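Local coordinates for protein RNA-dependent RNA polymerase (Toscana virus, PDB 6QW0) that probably cleaves host messenger RNAs near their caps with its manganese-binding N-terminal endonuclease domain, supplying primers for viral transcription, at residues A[19-24]-A[142-147]; A[34-39]-A[196-201]; A[137-142]-A[167-172]; A[152-157]-A[161-166]. All coordinates share one frame; numbering follows the deposited sequence.

Contact 1: A[19-24]-A[142-147]; sequences HPLRRY and AARNKI
Leu21 meets Ala143, Arg144 and Ile147 of helix 136-157 through CD1, and CD2 adds a second touch on Ala143. The apolar part is a small cluster. Leu21 CD1 lies 3.9 Å from Ala143 CB, and Leu21 CD2 comes to 4.1 Å of the same methyl. The tip of Ile147 closes in as well, its CD1 standing 4.1 Å from Leu21 CD1. Ala143 and Ile147 are one helical turn apart, and both also rest on Ile167 of strand 163-171.

The second kind of contact is a methyl over a flat cation. Leu21 CD1 sits above the centre of one face of the Arg144 guanidinium, 3.8 Å from Arg144 NH1, and the two side chains run past each other in opposite senses. Arg144 is stretched from CG to NE (chi2 -172°, chi3 -166°), which carries its head from the helix flank across to the leucine. A salt bridge from Arg144 NE to Asp140, one turn earlier, helps fix that head. No hydrogen bond joins the two segments.

Leu21 thus docks the approach to strand 22-25 on the long helix 136-157, part of the helix-against-mixed-sheet core characteristic of PD-(D/E)XK nucleases.

Contact 2: A[34-39]-A[196-201]; sequences PAYVIK and ARDIFE
The phenol ring of Tyr36 takes Ile199 CG1 on one face, almost exactly over its middle: the carbon is 3.9 Å from the ring centroid and only 8° off the normal, a CH-pi contact. Tyr36 CG is the ring carbon nearest Ile199 CG1, at 3.9 Å, and the other five are only slightly farther. Asp198 CB approaches obliquely, 3.5 Å from Tyr36 OH; the two side chains cross at about a right angle, while the ring and carboxylate planes are 26° apart. Tyr36 OH is hydrogen-bonded to the carboxylate of Glu202, one turn beyond Asp198, so the phenol is gripped at its end as well as over its face.

The contact lays the edge strand of the antiparallel sheet 36-39, 46-49, 66-68 against the C-terminal helix 183-203. Strand 36-39 and helix 196-201 run roughly the same way, their axes 31° apart and 10.3 Å at closest approach.

Ile38 points to the same helix. Its CD1 reaches Ile199 CG2 at 4.1 Å and lies equally far from Ile199 O, so Ile199 is shared: CG1 serves the tyrosine and CG2 the isoleucine. Ile47 of the middle strand also touches both Tyr36 and Ile199, while Phe77 of helix 77-82 packs on Ile199.

Contact 3: A[137-142]-A[167-172]; sequences NSADLA and IIAVHF
Within the beta-alpha-beta unit formed by strand 124-131, helix 136-157 and strand 163-171, the first turns of the helix settle on the last residues of the second strand. Ala139 makes the contact with two different groups. Its carbonyl oxygen lies 3.4 Å from Ala169 CB, whereas the two methyl carbons, Ala139 CB and Ala169 CB, are 4.3 Å apart. Small residues on both sides let the backbones come close, with the CA atoms of Ala139 and Ala169 separated by 5.6 Å.

Two residues further along the strand, His171 joins in: the nearest atom of its imidazole is CD2, 3.5 Å from Ala139 CB, which approaches the ring obliquely. The ring is carried there by chi1 of 60°, which sets CG between the backbone N and the carbonyl carbon. Thr132 and Ala136 touch His171 too, and a sulfate, probably from the crystallisation liquor, lies about 4 Å from its side chain.

Every touching residue is buried, and no hydrogen bond spans the two segments. The contact therefore rests on van der Waals fit between methyls, a carbonyl oxygen and a ring carbon: it depends on close shape matching of small groups, and the histidine ring nitrogens take no part in it.

Contact 4: A[152-157]-A[161-166]; sequences IACLDR and KPISLY. Unlike the reference sequence in segment 152-157: Asp156 (reference Asn).
A buried, mainly apolar contact joins the last turns of helix 136-157 to the start of strand 163-171, where the chain turns back on itself. Ile163 carries most of it, through two branches. Its CD1 reaches the helix backbone, 3.3 Å from Cys154 O, and also touches the aliphatic base of Arg157 at CB, 3.8 Å away. Its CG2 packs 4.2 Å from both CB and SG of Cys154. Leu165, on the same side of the strand, brings CD1 to 4.2 Å of Cys154 SG, so the cysteine is met by both strand residues.

This is the helix-to-strand return of the beta-alpha-beta crossover: helix 152-157 and strand 163-166 run nearly antiparallel, at 163°, their axes 8.8 Å apart at closest approach. Across the turn a weak hydrogen bond runs from Lys161 N to Arg157 O (3.4 Å).

The head of Arg157 leads away from the strand. Arg157 NH1 bonds to Ala153 O at 3.1 Å, in the carbonyl plane and on a lone pair, and this oxygen also takes the helical bond from Arg157 N. Asp109 holds Arg157 NH2 in a salt bridge, and Phe98 of helix 94-98 touches both Arg157 and Ile163.

In the fold
Contacts 1, 3 and 4 follow helix 136-157 along its length against one mixed sheet. Contacts 1 and 3 are neighbours, centres 7 Å apart: they share Ala142, and Arg23 NH2 lies 2.9 Å from Asn137 OD1, a probable hydrogen bond. Contact 4 closes the far end, its centre 21 Å from that of contact 3. Contact 2 belongs to a separate three-stranded sheet, 37 Å from contact 4 between centres, yet its Arg197 touches Phe172 of contact 3. Manganese is bound at the site of His79, Asp114, Glu128 and Phe129; a bound manganese ion lies about 9 Å from the side chain of Ala169 and about 11 Å from those of Ala143 and Leu165.

Contact 1: A[19-24]-A[142-147]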
loop_
_atom_site.group_PDB
_atom_site.type_symbol
_atom_site.label_atom_id
_atom_site.label_comp_id
_atom_site.label_asym_id
_atom_site.label_seq_id
_atom_site.Cartn_x
_atom_site.Cartn_y
_atom_site.Cartn_z
ATOM N N HIS A 19 -0.830 11.988 9.768
ATOM C CA HIS A 19 -1.990 12.738 9.308
ATOM C C HIS A 19 -3.255 11.940 9.622
ATOM O O HIS A 19 -3.204 10.715 9.730
ATOM C CB HIS A 19 -1.898 13.018 7.802
ATOM C CG HIS A 19 -0.809 13.978 7.439
ATOM N ND1 HIS A 19 -1.025 15.331 7.289
ATOM C CD2 HIS A 19 0.511 13.779 7.216
ATOM C CE1 HIS A 19 0.116 15.926 6.989
ATOM N NE2 HIS A 19 1.063 15.005 6.934
ATOM N N PRO A 20 -4.389 12.616 9.828
ATOM C CA PRO A 20 -5.609 11.905 10.258
ATOM C C PRO A 20 -6.163 11.006 9.162
ATOM O O PRO A 20 -6.130 11.348 7.980
ATOM C CB PRO A 20 -6.590 13.040 10.595
ATOM C CG PRO A 20 -6.048 14.244 9.866
ATOM C CD PRO A 20 -4.552 14.076 9.811
ATOM N N LEU A 21 -6.667 9.841 9.571
ATOM C CA LEU A 21 -7.332 8.933 8.643
ATOM C C LEU A 21 -8.645 9.531 8.163
ATOM O O LEU A 21 -9.397 10.128 8.938
ATOM C CB LEU A 21 -7.593 7.582 9.304
ATOM C CG LEU A 21 -6.367 6.738 9.677
ATOM C CD1 LEU A 21 -6.794 5.627 10.609
ATOM C CD2 LEU A 21 -5.618 6.177 8.444
ATOM N N ARG A 22 -8.905 9.370 6.869
ATOM C CA ARG A 22 -10.128 9.824 6.225
ATOM C C ARG A 22 -10.831 8.638 5.580
ATOM O O ARG A 22 -10.191 7.682 5.119
ATOM C CB ARG A 22 -9.827 10.885 5.159
ATOM C CG ARG A 22 -9.152 12.151 5.728
ATOM C CD ARG A 22 -8.602 13.052 4.626
ATOM N NE ARG A 22 -9.575 13.219 3.551
ATOM C CZ ARG A 22 -9.360 13.912 2.437
ATOM N NH1 ARG A 22 -8.199 14.524 2.239
ATOM N NH2 ARG A 22 -10.312 13.986 1.515
ATOM N N ARG A 23 -12.156 8.730 5.502
ATOM C CA ARG A 23 -12.946 7.724 4.803
ATOM C C ARG A 23 -13.280 8.212 3.403
ATOM O O ARG A 23 -13.718 9.353 3.217
ATOM C CB ARG A 23 -14.229 7.393 5.566
ATOM C CG ARG A 23 -13.989 6.937 6.993
ATOM C CD ARG A 23 -15.120 6.060 7.502
ATOM N NE ARG A 23 -14.765 5.438 8.774
ATOM C CZ ARG A 23 -15.495 4.508 9.376
ATOM N NH1 ARG A 23 -16.632 4.090 8.822
ATOM N NH2 ARG A 23 -15.090 4.004 10.530
ATOM N N TYR A 24 -13.067 7.341 2.422
ATOM C CA TYR A 24 -13.336 7.620 1.021
ATOM C C TYR A 24 -14.297 6.568 0.497
ATOM O O TYR A 24 -14.149 5.387 0.809
ATOM C CB TYR A 24 -12.068 7.554 0.177
ATOM C CG TYR A 24 -10.997 8.568 0.494
ATOM C CD1 TYR A 24 -10.984 9.794 -0.135
ATOM C CD2 TYR A 24 -9.975 8.268 1.380
ATOM C CE1 TYR A 24 -9.990 10.717 0.107
ATOM C CE2 TYR A 24 -8.973 9.198 1.643
ATOM C CZ TYR A 24 -8.994 10.414 0.990
ATOM O OH TYR A 24 -8.016 11.357 1.202
ATOM N N ALA A 142 -8.714 -1.965 10.512
ATOM C CA ALA A 142 -7.510 -2.498 9.883
ATOM C C ALA A 142 -6.428 -1.430 9.777
ATOM O O ALA A 142 -5.251 -1.707 10.029
ATOM C CB ALA A 142 -7.854 -3.064 8.506
ATOM N N ALA A 143 -6.812 -0.207 9.395
ATOM C CA ALA A 143 -5.852 0.898 9.346
ATOM C C ALA A 143 -5.246 1.167 10.717
ATOM O O ALA A 143 -4.034 1.366 10.844
ATOM C CB ALA A 143 -6.527 2.161 8.805
ATOM N N ARG A 144 -6.073 1.179 11.760
ATOM C CA ARG A 144 -5.536 1.443 13.090
ATOM C C ARG A 144 -4.654 0.304 13.578
ATOM O O ARG A 144 -3.681 0.546 14.301
ATOM C CB ARG A 144 -6.681 1.732 14.057
ATOM C CG ARG A 144 -7.426 2.958 13.605
ATOM C CD ARG A 144 -8.453 3.456 14.565
ATOM N NE ARG A 144 -9.322 4.411 13.890
ATOM C CZ ARG A 144 -9.050 5.702 13.730
ATOM N NH1 ARG A 144 -7.920 6.220 14.204
ATOM N NH2 ARG A 144 -9.915 6.477 13.096
ATOM N N ASN A 145 -4.954 -0.933 13.179
ATOM C CA ASN A 145 -4.073 -2.036 13.538
ATOM C C ASN A 145 -2.698 -1.875 12.898
ATOM O O ASN A 145 -1.679 -2.175 13.528
ATOM C CB ASN A 145 -4.713 -3.372 13.147
ATOM C CG ASN A 145 -5.868 -3.750 14.066
ATOM O OD1 ASN A 145 -5.956 -3.265 15.196
ATOM N ND2 ASN A 145 -6.756 -4.614 13.586
ATOM N N LYS A 146 -2.641 -1.383 11.656
ATOM C CA LYS A 146 -1.331 -1.188 11.031
ATOM C C LYS A 146 -0.579 -0.020 11.665
ATOM O O LYS A 146 0.652 -0.078 11.783
ATOM C CB LYS A 146 -1.470 -0.975 9.525
ATOM C CG LYS A 146 -1.943 -2.194 8.768
ATOM C CD LYS A 146 -1.068 -3.399 9.027
ATOM C CE LYS A 146 -1.455 -4.559 8.106
ATOM N NZ LYS A 146 -0.622 -5.775 8.390
ATOM N N ILE A 147 -1.286 1.041 12.074
ATOM C CA ILE A 147 -0.618 2.100 12.832
ATOM C C ILE A 147 -0.019 1.523 14.105
ATOM O O ILE A 147 1.157 1.746 14.415
ATOM C CB ILE A 147 -1.587 3.256 13.138
ATOM C CG1 ILE A 147 -1.947 3.998 11.856
ATOM C CG2 ILE A 147 -0.960 4.219 14.150
ATOM C CD1 ILE A 147 -2.994 5.057 12.054
#

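Contact 2: A[34-39]-A[196-201]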
loop_
_atom_site.group_PDB
_atom_site.type_symbol
_atom_site.label_atom_id
_atom_site.label_comp_id
_atom_site.label_asym_id
_atom_site.label_seq_id
_atom_site.Cartn_x
_atom_site.Cartn_y
_atom_site.Cartn_z
ATOM N N PRO A 34 -12.486 -6.456 -16.460
ATOM C CA PRO A 34 -11.895 -7.334 -17.478
ATOM C C PRO A 34 -12.048 -8.805 -17.140
ATOM O O PRO A 34 -11.961 -9.218 -15.981
ATOM C CB PRO A 34 -10.417 -6.924 -17.494
ATOM C CG PRO A 34 -10.169 -6.456 -16.084
ATOM C CD PRO A 34 -11.460 -5.758 -15.663
ATOM N N ALA A 35 -12.281 -9.598 -18.185
ATOM C CA ALA A 35 -12.242 -11.046 -18.069
ATOM C C ALA A 35 -10.836 -11.515 -17.704
ATOM O O ALA A 35 -9.850 -10.817 -17.925
ATOM C CB ALA A 35 -12.657 -11.702 -19.387
ATOM N N TYR A 36 -10.762 -12.718 -17.144
ATOM C CA TYR A 36 -9.490 -13.342 -16.804
ATOM C C TYR A 36 -9.580 -14.834 -17.091
ATOM O O TYR A 36 -10.641 -15.448 -16.958
ATOM C CB TYR A 36 -9.092 -13.107 -15.315
ATOM C CG TYR A 36 -10.216 -13.367 -14.327
ATOM C CD1 TYR A 36 -11.114 -12.359 -13.989
ATOM C CD2 TYR A 36 -10.407 -14.629 -13.760
ATOM C CE1 TYR A 36 -12.165 -12.591 -13.109
ATOM C CE2 TYR A 36 -11.458 -14.867 -12.875
ATOM C CZ TYR A 36 -12.333 -13.844 -12.559
ATOM O OH TYR A 36 -13.386 -14.074 -11.691
ATOM N N VAL A 37 -8.455 -15.413 -17.502
ATOM C CA VAL A 37 -8.342 -16.849 -17.735
ATOM C C VAL A 37 -7.208 -17.357 -16.857
ATOM O O VAL A 37 -6.079 -16.863 -16.957
ATOM C CB VAL A 37 -8.077 -17.181 -19.212
ATOM C CG1 VAL A 37 -7.963 -18.693 -19.402
ATOM C CG2 VAL A 37 -9.174 -16.601 -20.105
ATOM N N ILE A 38 -7.510 -18.321 -15.990
ATOM C CA ILE A 38 -6.535 -18.904 -15.074
ATOM C C ILE A 38 -6.174 -20.294 -15.575
ATOM O O ILE A 38 -7.062 -21.110 -15.852
ATOM C CB ILE A 38 -7.078 -18.977 -13.637
ATOM C CG1 ILE A 38 -7.451 -17.583 -13.139
ATOM C CG2 ILE A 38 -6.051 -19.640 -12.724
ATOM C CD1 ILE A 38 -8.193 -17.589 -11.814
ATOM N N LYS A 39 -4.874 -20.570 -15.667
ATOM C CA LYS A 39 -4.363 -21.857 -16.120
ATOM C C LYS A 39 -3.291 -22.347 -15.157
ATOM O O LYS A 39 -2.554 -21.552 -14.570
ATOM C CB LYS A 39 -3.784 -21.772 -17.541
ATOM C CG LYS A 39 -4.772 -21.302 -18.598
ATOM C CD LYS A 39 -5.809 -22.369 -18.890
ATOM N N ALA A 196 -9.188 -8.562 -7.652
ATOM C CA ALA A 196 -8.338 -9.501 -6.930
ATOM C C ALA A 196 -9.165 -10.492 -6.126
ATOM O O ALA A 196 -8.820 -11.678 -6.055
ATOM C CB ALA A 196 -7.369 -8.742 -6.027
ATOM N N ARG A 197 -10.267 -10.028 -5.524
ATOM C CA ARG A 197 -11.151 -10.935 -4.796
ATOM C C ARG A 197 -11.785 -11.955 -5.733
ATOM O O ARG A 197 -11.909 -13.133 -5.378
ATOM C CB ARG A 197 -12.238 -10.148 -4.071
ATOM C CG ARG A 197 -11.740 -9.401 -2.844
ATOM C CD ARG A 197 -12.756 -8.392 -2.360
ATOM N NE ARG A 197 -14.047 -8.997 -2.033
ATOM C CZ ARG A 197 -14.832 -8.582 -1.040
ATOM N NH1 ARG A 197 -14.453 -7.574 -0.265
ATOM N NH2 ARG A 197 -15.998 -9.176 -0.818
ATOM N N ASP A 198 -12.209 -11.517 -6.922
ATOM C CA ASP A 198 -12.793 -12.448 -7.890
ATOM C C ASP A 198 -11.780 -13.509 -8.293
ATOM O O ASP A 198 -12.093 -14.706 -8.335
ATOM C CB ASP A 198 -13.284 -11.698 -9.129
ATOM C CG ASP A 198 -14.583 -10.937 -8.898
ATOM O OD1 ASP A 198 -15.320 -11.249 -7.938
ATOM O OD2 ASP A 198 -14.870 -10.017 -9.697
ATOM N N ILE A 199 -10.551 -13.083 -8.595
ATOM C CA ILE A 199 -9.517 -14.021 -9.023
ATOM C C ILE A 199 -9.148 -14.953 -7.882
ATOM O O ILE A 199 -9.000 -16.165 -8.072
ATOM C CB ILE A 199 -8.289 -13.253 -9.548
ATOM C CG1 ILE A 199 -8.636 -12.523 -10.846
ATOM C CG2 ILE A 199 -7.100 -14.195 -9.754
ATOM C CD1 ILE A 199 -7.576 -11.520 -11.279
ATOM N N PHE A 200 -9.007 -14.403 -6.673
ATOM C CA PHE A 200 -8.596 -15.206 -5.529
ATOM C C PHE A 200 -9.592 -16.321 -5.231
ATOM O O PHE A 200 -9.197 -17.431 -4.855
ATOM C CB PHE A 200 -8.424 -14.309 -4.306
ATOM C CG PHE A 200 -7.955 -15.041 -3.090
ATOM C CD1 PHE A 200 -6.641 -15.462 -2.986
ATOM C CD2 PHE A 200 -8.835 -15.334 -2.060
ATOM C CE1 PHE A 200 -6.202 -16.148 -1.867
ATOM C CE2 PHE A 200 -8.405 -16.022 -0.939
ATOM C CZ PHE A 200 -7.088 -16.426 -0.844
ATOM N N GLU A 201 -10.891 -16.042 -5.366
ATOM C CA GLU A 201 -11.883 -17.066 -5.057
ATOM C C GLU A 201 -11.772 -18.246 -6.012
ATOM O O GLU A 201 -12.041 -19.390 -5.626
ATOM C CB GLU A 201 -13.290 -16.476 -5.097
ATOM C CG GLU A 201 -14.358 -17.405 -4.534
ATOM C CD GLU A 201 -15.761 -17.026 -4.974
ATOM O OE1 GLU A 201 -16.053 -15.814 -5.062
ATOM O OE2 GLU A 201 -16.572 -17.942 -5.233
#

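Contact 3: A[137-142]-A[167-172]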
loop_
_atom_site.group_PDB
_atom_site.type_symbol
_atom_site.label_atom_id
_atom_site.label_comp_id
_atom_site.label_asym_id
_atom_site.label_seq_id
_atom_site.Cartn_x
_atom_site.Cartn_y
_atom_site.Cartn_z
ATOM N N ASN A 137 -16.195 0.273 8.565
ATOM C CA ASN A 137 -15.725 0.193 9.945
ATOM C C ASN A 137 -14.616 -0.842 10.081
ATOM O O ASN A 137 -13.655 -0.643 10.833
ATOM C CB ASN A 137 -16.886 -0.132 10.891
ATOM C CG ASN A 137 -17.794 1.065 11.137
ATOM O OD1 ASN A 137 -17.358 2.214 11.073
ATOM N ND2 ASN A 137 -19.069 0.795 11.419
ATOM N N SER A 138 -14.725 -1.958 9.355
ATOM C CA SER A 138 -13.650 -2.941 9.382
ATOM C C SER A 138 -12.367 -2.362 8.796
ATOM O O SER A 138 -11.267 -2.648 9.289
ATOM C CB SER A 138 -14.067 -4.200 8.621
ATOM O OG SER A 138 -13.100 -5.223 8.788
ATOM N N ALA A 139 -12.491 -1.552 7.737
ATOM C CA ALA A 139 -11.317 -0.924 7.136
ATOM C C ALA A 139 -10.663 0.057 8.095
ATOM O O ALA A 139 -9.431 0.149 8.148
ATOM C CB ALA A 139 -11.696 -0.213 5.839
ATOM N N ASP A 140 -11.465 0.813 8.848
ATOM C CA ASP A 140 -10.869 1.720 9.827
ATOM C C ASP A 140 -10.121 0.946 10.905
ATOM O O ASP A 140 -9.016 1.332 11.296
ATOM C CB ASP A 140 -11.921 2.624 10.456
ATOM C CG ASP A 140 -11.332 3.498 11.554
ATOM O OD1 ASP A 140 -10.890 4.629 11.256
ATOM O OD2 ASP A 140 -11.264 3.032 12.709
ATOM N N LEU A 141 -10.683 -0.172 11.375
ATOM C CA LEU A 141 -9.967 -0.983 12.355
ATOM C C LEU A 141 -8.676 -1.536 11.769
ATOM O O LEU A 141 -7.642 -1.575 12.444
ATOM C CB LEU A 141 -10.859 -2.120 12.860
ATOM C CG LEU A 141 -10.242 -3.115 13.845
ATOM C CD1 LEU A 141 -9.733 -2.416 15.100
ATOM C CD2 LEU A 141 -11.267 -4.182 14.207
ATOM N N ALA A 142 -8.714 -1.965 10.512
ATOM C CA ALA A 142 -7.510 -2.498 9.883
ATOM C C ALA A 142 -6.428 -1.430 9.777
ATOM O O ALA A 142 -5.251 -1.707 10.029
ATOM C CB ALA A 142 -7.854 -3.064 8.506
ATOM N N ILE A 167 -1.162 5.188 5.783
ATOM C CA ILE A 167 -1.867 3.909 5.698
ATOM C C ILE A 167 -2.880 3.993 4.572
ATOM O O ILE A 167 -3.524 5.030 4.406
ATOM C CB ILE A 167 -2.617 3.571 7.004
ATOM C CG1 ILE A 167 -1.708 3.738 8.228
ATOM C CG2 ILE A 167 -3.216 2.175 6.933
ATOM C CD1 ILE A 167 -0.585 2.724 8.339
ATOM N N ILE A 168 -3.030 2.906 3.812
ATOM C CA ILE A 168 -4.173 2.732 2.911
ATOM C C ILE A 168 -4.846 1.407 3.254
ATOM O O ILE A 168 -4.229 0.345 3.102
ATOM C CB ILE A 168 -3.772 2.741 1.422
ATOM C CG1 ILE A 168 -2.871 3.936 1.098
ATOM C CG2 ILE A 168 -5.017 2.774 0.551
ATOM C CD1 ILE A 168 -2.348 3.923 -0.343
ATOM N N ALA A 169 -6.112 1.466 3.686
ATOM C CA ALA A 169 -6.915 0.274 3.975
ATOM C C ALA A 169 -8.092 0.212 3.006
ATOM O O ALA A 169 -8.931 1.117 2.997
ATOM C CB ALA A 169 -7.433 0.296 5.417
ATOM N N VAL A 170 -8.162 -0.855 2.183
ATOM C CA VAL A 170 -9.210 -0.963 1.167
ATOM C C VAL A 170 -10.307 -1.903 1.651
ATOM O O VAL A 170 -10.039 -2.900 2.331
ATOM C CB VAL A 170 -8.633 -1.435 -0.187
ATOM C CG1 VAL A 170 -8.068 -2.835 -0.067
ATOM C CG2 VAL A 170 -9.701 -1.361 -1.282
ATOM N N HIS A 171 -11.553 -1.561 1.323
ATOM C CA HIS A 171 -12.692 -2.462 1.448
ATOM C C HIS A 171 -13.475 -2.423 0.136
ATOM O O HIS A 171 -13.148 -1.677 -0.789
ATOM C CB HIS A 171 -13.558 -2.104 2.668
ATOM C CG HIS A 171 -14.131 -0.722 2.631
ATOM N ND1 HIS A 171 -15.426 -0.463 2.229
ATOM C CD2 HIS A 171 -13.591 0.478 2.961
ATOM C CE1 HIS A 171 -15.655 0.837 2.300
ATOM N NE2 HIS A 171 -14.558 1.430 2.744
ATOM N N PHE A 172 -14.529 -3.245 0.048
ATOM C CA PHE A 172 -15.226 -3.400 -1.224
ATOM C C PHE A 172 -15.799 -2.084 -1.737
ATOM O O PHE A 172 -15.919 -1.891 -2.954
ATOM C CB PHE A 172 -16.336 -4.444 -1.080
ATOM C CG PHE A 172 -16.946 -4.860 -2.399
ATOM C CD1 PHE A 172 -16.400 -5.911 -3.119
ATOM C CD2 PHE A 172 -18.050 -4.193 -2.917
ATOM C CE1 PHE A 172 -16.948 -6.300 -4.335
ATOM C CE2 PHE A 172 -18.606 -4.574 -4.137
ATOM C CZ PHE A 172 -18.044 -5.626 -4.846
#

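Contact 4: A[152-157]-A[161-166]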
loop_
_atom_site.group_PDB
_atom_site.type_symbol
_atom_site.label_atom_id
_atom_site.label_comp_id
_atom_site.label_asym_id
_atom_site.label_seq_id
_atom_site.Cartn_x
_atom_site.Cartn_y
_atom_site.Cartn_z
ATOM N N ILE A 152 5.720 2.192 16.998
ATOM C CA ILE A 152 6.886 2.201 17.882
ATOM C C ILE A 152 8.168 2.328 17.067
ATOM O O ILE A 152 9.037 3.162 17.359
ATOM C CB ILE A 152 6.908 0.938 18.766
ATOM C CG1 ILE A 152 5.852 1.033 19.870
ATOM C CG2 ILE A 152 8.297 0.725 19.379
ATOM C CD1 ILE A 152 5.869 -0.144 20.836
ATOM N N ALA A 153 8.313 1.503 16.028
ATOM C CA ALA A 153 9.528 1.576 15.225
ATOM C C ALA A 153 9.656 2.935 14.544
ATOM O O ALA A 153 10.761 3.476 14.437
ATOM C CB ALA A 153 9.557 0.451 14.184
ATOM N N CYS A 154 8.536 3.509 14.089
ATOM C CA CYS A 154 8.600 4.812 13.426
ATOM C C CYS A 154 8.929 5.927 14.415
ATOM O O CYS A 154 9.725 6.827 14.100
ATOM C CB CYS A 154 7.277 5.124 12.719
ATOM S SG CYS A 154 6.942 4.105 11.273
ATOM N N LEU A 155 8.308 5.910 15.600
ATOM C CA LEU A 155 8.622 6.930 16.601
ATOM C C LEU A 155 10.107 6.903 16.958
ATOM O O LEU A 155 10.787 7.938 16.937
ATOM C CB LEU A 155 7.774 6.731 17.862
ATOM C CG LEU A 155 7.994 7.790 18.951
ATOM C CD1 LEU A 155 7.643 9.173 18.410
ATOM C CD2 LEU A 155 7.149 7.473 20.173
ATOM N N ASP A 156 10.631 5.722 17.284
ATOM C CA ASP A 156 12.033 5.639 17.683
ATOM C C ASP A 156 12.967 6.125 16.580
ATOM O O ASP A 156 13.948 6.835 16.852
ATOM C CB ASP A 156 12.378 4.201 18.065
ATOM C CG ASP A 156 11.720 3.758 19.353
ATOM O OD1 ASP A 156 11.099 4.594 20.048
ATOM O OD2 ASP A 156 11.822 2.556 19.681
ATOM N N ARG A 157 12.684 5.753 15.330
ATOM C CA ARG A 157 13.553 6.136 14.226
ATOM C C ARG A 157 13.345 7.585 13.798
ATOM O O ARG A 157 14.204 8.145 13.116
ATOM C CB ARG A 157 13.356 5.157 13.061
ATOM C CG ARG A 157 14.125 3.845 13.353
ATOM C CD ARG A 157 13.546 2.577 12.719
ATOM N NE ARG A 157 14.251 1.418 13.291
ATOM C CZ ARG A 157 13.939 0.876 14.464
ATOM N NH1 ARG A 157 12.927 1.369 15.184
ATOM N NH2 ARG A 157 14.645 -0.148 14.932
ATOM N N LYS A 161 15.724 10.629 11.405
ATOM C CA LYS A 161 15.174 11.441 10.339
ATOM C C LYS A 161 13.680 11.514 10.597
ATOM O O LYS A 161 13.083 10.511 11.004
ATOM C CB LYS A 161 15.416 10.855 8.939
ATOM C CG LYS A 161 16.885 10.685 8.583
ATOM C CD LYS A 161 17.056 9.824 7.335
ATOM C CE LYS A 161 18.532 9.575 7.050
ATOM N NZ LYS A 161 18.755 8.265 6.369
ATOM N N PRO A 162 13.050 12.659 10.343
ATOM C CA PRO A 162 11.597 12.752 10.538
ATOM C C PRO A 162 10.866 11.756 9.650
ATOM O O PRO A 162 11.242 11.522 8.500
ATOM C CB PRO A 162 11.277 14.200 10.156
ATOM C CG PRO A 162 12.403 14.623 9.298
ATOM C CD PRO A 162 13.613 13.895 9.777
ATOM N N ILE A 163 9.822 11.153 10.211
ATOM C CA ILE A 163 9.012 10.166 9.505
ATOM C C ILE A 163 7.569 10.654 9.458
ATOM O O ILE A 163 7.055 11.175 10.451
ATOM C CB ILE A 163 9.095 8.784 10.196
ATOM C CG1 ILE A 163 10.502 8.196 10.085
ATOM C CG2 ILE A 163 8.033 7.804 9.615
ATOM C CD1 ILE A 163 10.698 6.936 10.933
ATOM N N SER A 164 6.905 10.451 8.319
ATOM C CA SER A 164 5.452 10.546 8.242
ATOM C C SER A 164 4.921 9.153 7.938
ATOM O O SER A 164 5.454 8.477 7.049
ATOM C CB SER A 164 5.013 11.546 7.168
ATOM O OG SER A 164 5.410 12.863 7.517
ATOM N N LEU A 165 3.908 8.712 8.692
ATOM C CA LEU A 165 3.382 7.352 8.583
ATOM C C LEU A 165 2.033 7.396 7.877
ATOM O O LEU A 165 1.094 8.022 8.378
ATOM C CB LEU A 165 3.230 6.702 9.959
ATOM C CG LEU A 165 2.543 5.334 10.027
ATOM C CD1 LEU A 165 3.295 4.288 9.204
ATOM C CD2 LEU A 165 2.424 4.879 11.485
ATOM N N TYR A 166 1.930 6.708 6.737
ATOM C CA TYR A 166 0.715 6.712 5.927
ATOM C C TYR A 166 0.168 5.297 5.799
ATOM O O TYR A 166 0.933 4.333 5.679
ATOM C CB TYR A 166 0.970 7.283 4.525
ATOM C CG TYR A 166 1.150 8.781 4.480
ATOM C CD1 TYR A 166 0.066 9.640 4.703
ATOM C CD2 TYR A 166 2.411 9.341 4.235
ATOM C CE1 TYR A 166 0.221 11.016 4.652
ATOM C CE2 TYR A 166 2.582 10.715 4.192
ATOM C CZ TYR A 166 1.492 11.546 4.419
ATOM O OH TYR A 166 1.647 12.912 4.367
#